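Local coordinates for microtubule-associated protein 1 light chain 3 (Plasmodium falciparum, PDB 4EOY), which belongs to the ubiquitin-fold Atg8 family and binds Atg3, consistent with a part in the conjugation pathway that attaches Atg8 proteins to membranes, at residues F91-V96 with E108-E113; I36-A39 with P45-E48. The protein carries 3 engineered substitutions. One frame throughout, in Å; residues are numbered along the deposited sequence.

Contact 1. Residues F91-V96 with E108-E113; sequences FVNNIV and EMYKDE
Tyr-110 carries this contact for the helix side, lying against Val-92, Asn-93 and Ile-95 of a type I' beta turn from Val-92 to Ile-95, reached from strand 89-92. In the ubiquitin fold, this strand is an outermost member of the four-stranded sheet, and helix 103-110 follows it in the chain. Within the helix, Met-109 lies next to the contact: its CB stands 3.9 Å above the plane of the Tyr-110 ring, over the ring centre, so the preceding residue backs one face. Tyr-110 comes next, and its CG lies anti to its own carbonyl carbon (chi1 -57°), which carries the ring toward the turn. Val-92 meets the near part of the tyrosine at about a right angle, CG2 resting 3.7 Å from Tyr-110 CB and CG1 4.0 Å from Tyr-110 CD2. Further out, Ile-95 CD1 is modelled too near Tyr-110 OH for the fit at that end to be trusted. The turn is closed in both directions, Val-92 N to Ile-95 O at 2.8 Å and Ile-95 N to Val-92 O at 3.0 Å, which sets the two apolar side chains on the tyrosine together. The one polar link across the contact is a long, bent bond from Asn-93 ND2 to Tyr-110 O, 3.3 Å with an N-H...O angle of 137°, the oxygen lying 29° out of the asparagine amide plane. Lys-111 is the first residue to leave helical angles, and beyond it Asp-112 OD2 forms a salt bridge with Lys-9 NZ.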
loop_
_atom_site.group_PDB
_atom_site.type_symbol
_atom_site.label_atom_id
_atom_site.label_comp_id
_atom_site.label_asym_id
_atom_site.label_seq_id
_atom_site.Cartn_x
_atom_site.Cartn_y
_atom_site.Cartn_z
ATOM N N PHE A 91 4.100 1.248 -8.033
ATOM C CA PHE A 91 5.498 1.609 -7.853
ATOM C C PHE A 91 5.974 1.508 -6.419
ATOM O O PHE A 91 5.277 1.917 -5.497
ATOM C CB PHE A 91 5.724 3.034 -8.346
ATOM C CG PHE A 91 5.408 3.220 -9.798
ATOM C CD1 PHE A 91 4.106 3.452 -10.214
ATOM C CD2 PHE A 91 6.415 3.141 -10.755
ATOM C CE1 PHE A 91 3.807 3.612 -11.550
ATOM C CE2 PHE A 91 6.126 3.301 -12.098
ATOM C CZ PHE A 91 4.827 3.532 -12.499
ATOM N N VAL A 92 7.173 0.968 -6.236
ATOM C CA VAL A 92 7.834 1.056 -4.953
ATOM C C VAL A 92 9.148 1.853 -5.086
ATOM O O VAL A 92 10.030 1.505 -5.894
ATOM C CB VAL A 92 8.090 -0.329 -4.361
ATOM C CG1 VAL A 92 8.958 -1.172 -5.286
ATOM C CG2 VAL A 92 8.690 -0.155 -2.989
ATOM N N ASN A 93 9.263 2.938 -4.322
ATOM C CA ASN A 93 10.431 3.820 -4.451
ATOM C C ASN A 93 10.764 4.094 -5.936
ATOM O O ASN A 93 11.881 3.838 -6.392
ATOM C CB ASN A 93 11.638 3.227 -3.712
ATOM C CG ASN A 93 11.448 3.213 -2.204
ATOM O OD1 ASN A 93 10.332 3.389 -1.697
ATOM N ND2 ASN A 93 12.540 2.999 -1.474
ATOM N N ASN A 94 9.739 4.556 -6.658
ATOM C CA ASN A 94 9.784 4.926 -8.083
ATOM C C ASN A 94 10.003 3.818 -9.097
ATOM O O ASN A 94 9.945 4.089 -10.287
ATOM C CB ASN A 94 10.754 6.094 -8.315
ATOM C CG ASN A 94 10.367 7.334 -7.509
ATOM O OD1 ASN A 94 9.208 7.496 -7.123
ATOM N ND2 ASN A 94 11.329 8.204 -7.250
ATOM N N ILE A 95 10.215 2.577 -8.649
ATOM C CA ILE A 95 10.417 1.446 -9.568
ATOM C C ILE A 95 9.290 0.429 -9.527
ATOM O O ILE A 95 8.503 0.400 -8.592
ATOM C CB ILE A 95 11.760 0.708 -9.331
ATOM C CG1 ILE A 95 11.843 0.113 -7.928
ATOM C CG2 ILE A 95 12.933 1.646 -9.561
ATOM C CD1 ILE A 95 12.865 -0.985 -7.808
ATOM N N VAL A 96 9.217 -0.406 -10.560
ATOM C CA VAL A 96 8.160 -1.394 -10.666
ATOM C C VAL A 96 8.420 -2.532 -9.678
ATOM O O VAL A 96 9.488 -3.139 -9.694
ATOM C CB VAL A 96 8.051 -1.965 -12.095
ATOM C CG1 VAL A 96 6.996 -3.072 -12.134
ATOM C CG2 VAL A 96 7.727 -0.850 -13.092
ATOM N N GLU A 108 12.464 -5.204 3.253
ATOM C CA GLU A 108 13.889 -5.115 3.592
ATOM C C GLU A 108 14.652 -4.163 2.639
ATOM O O GLU A 108 15.486 -3.405 3.080
ATOM C CB GLU A 108 14.523 -6.513 3.659
ATOM C CG GLU A 108 14.001 -7.347 4.833
ATOM C CD GLU A 108 14.494 -8.796 4.857
ATOM O OE1 GLU A 108 15.403 -9.175 4.081
ATOM O OE2 GLU A 108 13.962 -9.574 5.677
ATOM N N MET A 109 14.305 -4.156 1.355
ATOM C CA MET A 109 15.010 -3.336 0.366
ATOM C C MET A 109 14.616 -1.853 0.355
ATOM O O MET A 109 15.485 -0.989 0.246
ATOM C CB MET A 109 14.809 -3.909 -1.037
ATOM C CG MET A 109 15.710 -5.081 -1.353
ATOM S SD MET A 109 15.502 -5.626 -3.048
ATOM C CE MET A 109 13.851 -6.327 -2.987
ATOM N N TYR A 110 13.320 -1.559 0.466
ATOM C CA TYR A 110 12.788 -0.216 0.210
ATOM C C TYR A 110 12.059 0.417 1.389
ATOM O O TYR A 110 11.493 1.496 1.263
ATOM C CB TYR A 110 11.857 -0.238 -1.008
ATOM C CG TYR A 110 12.516 -0.765 -2.265
ATOM C CD1 TYR A 110 13.630 -0.138 -2.799
ATOM C CD2 TYR A 110 12.038 -1.887 -2.912
ATOM C CE1 TYR A 110 14.236 -0.606 -3.950
ATOM C CE2 TYR A 110 12.650 -2.369 -4.057
ATOM C CZ TYR A 110 13.747 -1.727 -4.563
ATOM O OH TYR A 110 14.352 -2.214 -5.703
ATOM N N LYS A 111 12.110 -0.215 2.551
ATOM C CA LYS A 111 11.440 0.324 3.731
ATOM C C LYS A 111 11.920 1.746 4.038
ATOM O O LYS A 111 13.105 2.050 3.975
ATOM C CB LYS A 111 11.657 -0.626 4.927
ATOM C CG LYS A 111 11.842 -0.005 6.296
ATOM C CD LYS A 111 12.357 -1.048 7.284
ATOM C CE LYS A 111 13.850 -1.306 7.105
ATOM N NZ LYS A 111 14.323 -2.501 7.857
ATOM N N ASP A 112 10.978 2.613 4.374
ATOM C CA ASP A 112 11.278 3.971 4.755
ATOM C C ASP A 112 11.876 3.991 6.163
ATOM O O ASP A 112 11.641 3.095 6.952
ATOM C CB ASP A 112 9.989 4.785 4.700
ATOM C CG ASP A 112 10.222 6.276 4.770
ATOM O OD1 ASP A 112 10.600 6.777 5.849
ATOM O OD2 ASP A 112 9.991 6.957 3.743
ATOM N N GLU A 113 12.638 5.033 6.469
ATOM C CA GLU A 113 13.240 5.187 7.780
ATOM C C GLU A 113 12.198 5.199 8.901
ATOM O O GLU A 113 12.489 4.763 10.014
ATOM C CB GLU A 113 14.085 6.471 7.824
ATOM C CG GLU A 113 14.809 6.682 9.143
ATOM C CD GLU A 113 16.040 7.564 9.017
ATOM O OE1 GLU A 113 16.010 8.520 8.210
ATOM O OE2 GLU A 113 17.034 7.303 9.737
#

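Contact 2. Residues I36-A39 with P45-E48; sequences IERA and PIIE. Engineered in segment 36-39: Ile-36 (natural residue Cys).
The connection between strands 31-38 and 51-55, which pair antiparallel in the ubiquitin fold, folds back here on the strand it has just left: Arg-38 meets Ile-46, and Ile-36 faces Ile-47. The nearest CA atoms, Arg-38 CA and Ile-46 CA, are 6.7 Å apart, and no hydrogen bond joins the two segments; the near contacts are made mainly by side chains. Arg-38 has CG anti to its backbone N (chi1 -171°) and stays extended from CG to NE, which brings the aliphatic part of the chain to Ile-46. Its CD lies 3.5 Å from Ile-46 CG1, the two side chains crossing at about a right angle, while NE follows at 4.0 Å from the same Ile-46 CG1. The polar end is held by the loop itself, NE bonding to Leu-44 O and NH2 making a weak bond to Ser-42 O, with a bound calcium ion about 5 Å from the arginine side chain. Strand 31-38 is flanked in the sheet by 51-55 and 117-122, and Tyr-121 of the latter reaches the loop as well, its OH hydrogen-bonded to Pro-45 O. Toward the interior, Ile-47 directs its side chain at the engineered Ile-36 (Cys in the natural sequence). These isoleucines cross at about a right angle, with Ile-47 CD1 3.8 Å from Ile-36 CD1; the model sets this same methyl too near Ile-36 CG2, so the detailed fit is doubtful. Helix 60-72 meets both residues, Leu-67 and Ile-71 touching Ile-36 and His-70 touching Ile-47.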
loop_
_atom_site.group_PDB
_atom_site.type_symbol
_atom_site.label_atom_id
_atom_site.label_comp_id
_atom_site.label_asym_id
_atom_site.label_seq_id
_atom_site.Cartn_x
_atom_site.Cartn_y
_atom_site.Cartn_z
ATOM N N ILE A 36 -0.296 2.961 0.986
ATOM C CA ILE A 36 -0.464 3.184 -0.458
ATOM C C ILE A 36 -0.771 4.650 -0.771
ATOM O O ILE A 36 -1.622 5.275 -0.122
ATOM C CB ILE A 36 -1.592 2.328 -1.047
ATOM C CG1 ILE A 36 -1.799 2.664 -2.526
ATOM C CG2 ILE A 36 -2.889 2.609 -0.337
ATOM C CD1 ILE A 36 -2.533 1.593 -3.279
ATOM N N GLU A 37 -0.107 5.192 -1.780
ATOM C CA GLU A 37 -0.266 6.609 -2.116
ATOM C C GLU A 37 -0.486 6.825 -3.605
ATOM O O GLU A 37 0.118 6.154 -4.443
ATOM C CB GLU A 37 0.971 7.374 -1.665
ATOM C CG GLU A 37 0.657 8.633 -0.878
ATOM C CD GLU A 37 0.327 8.362 0.579
ATOM O OE1 GLU A 37 1.171 7.760 1.288
ATOM O OE2 GLU A 37 -0.771 8.771 1.015
ATOM N N ARG A 38 -1.375 7.758 -3.920
ATOM C CA ARG A 38 -1.691 8.142 -5.283
ATOM C C ARG A 38 -0.614 9.071 -5.806
ATOM O O ARG A 38 -0.299 10.071 -5.158
ATOM C CB ARG A 38 -3.025 8.889 -5.289
ATOM C CG ARG A 38 -3.605 9.164 -6.663
ATOM C CD ARG A 38 -5.039 9.635 -6.500
ATOM N NE ARG A 38 -5.677 10.034 -7.755
ATOM C CZ ARG A 38 -5.810 11.282 -8.187
ATOM N NH1 ARG A 38 -5.341 12.321 -7.494
ATOM N NH2 ARG A 38 -6.442 11.499 -9.325
ATOM N N ALA A 39 -0.081 8.759 -6.989
ATOM C CA ALA A 39 1.160 9.379 -7.461
ATOM C C ALA A 39 0.989 10.317 -8.653
ATOM O O ALA A 39 1.943 11.001 -9.041
ATOM C CB ALA A 39 2.165 8.303 -7.810
ATOM N N PRO A 45 -9.263 6.897 -8.445
ATOM C CA PRO A 45 -9.801 7.492 -7.225
ATOM C C PRO A 45 -8.814 7.492 -6.060
ATOM O O PRO A 45 -7.925 6.646 -5.989
ATOM C CB PRO A 45 -10.998 6.579 -6.909
ATOM C CG PRO A 45 -10.579 5.246 -7.427
ATOM C CD PRO A 45 -9.778 5.526 -8.662
ATOM N N ILE A 46 -8.991 8.434 -5.145
ATOM C CA ILE A 46 -8.217 8.450 -3.917
ATOM C C ILE A 46 -8.877 7.484 -2.941
ATOM O O ILE A 46 -10.021 7.690 -2.549
ATOM C CB ILE A 46 -8.163 9.856 -3.315
ATOM C CG1 ILE A 46 -7.410 10.793 -4.256
ATOM C CG2 ILE A 46 -7.456 9.818 -1.971
ATOM C CD1 ILE A 46 -7.532 12.255 -3.898
ATOM N N ILE A 47 -8.161 6.423 -2.583
ATOM C CA ILE A 47 -8.666 5.422 -1.636
ATOM C C ILE A 47 -8.656 6.006 -0.223
ATOM O O ILE A 47 -7.694 6.671 0.178
ATOM C CB ILE A 47 -7.884 4.083 -1.713
ATOM C CG1 ILE A 47 -6.398 4.252 -1.360
ATOM C CG2 ILE A 47 -8.023 3.488 -3.097
ATOM C CD1 ILE A 47 -5.568 2.993 -1.563
ATOM N N GLU A 48 -9.751 5.789 0.504
ATOM C CA GLU A 48 -9.897 6.305 1.868
ATOM C C GLU A 48 -9.133 5.444 2.863
ATOM O O GLU A 48 -8.632 5.968 3.865
ATOM C CB GLU A 48 -11.374 6.379 2.266
ATOM C CG GLU A 48 -12.212 7.246 1.335
ATOM C CD GLU A 48 -13.593 7.541 1.883
ATOM O OE1 GLU A 48 -14.186 6.648 2.528
ATOM O OE2 GLU A 48 -14.086 8.668 1.662
#

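Overall arrangement
Both contacts reach the same four-stranded sheet of the ubiquitin fold, but they involve different strands: contact 1 an outermost strand, 89-92, contact 2 the inner strand 31-38. Their centres lie about 17 Å apart and their nearest atoms about 6 Å, so they do not touch; strand 117-122 sits between the two strands and has side-chain neighbours in both contacts. Contact 1 is partly buried and joins a turn to a helix end through one aromatic residue and one hydrogen bond. Contact 2 is mainly at the surface, joins a strand to its following loop without any hydrogen bond between them, pairs a buried engineered isoleucine with Ile-47 and lays the arginine's aliphatic part against exposed Ile-46.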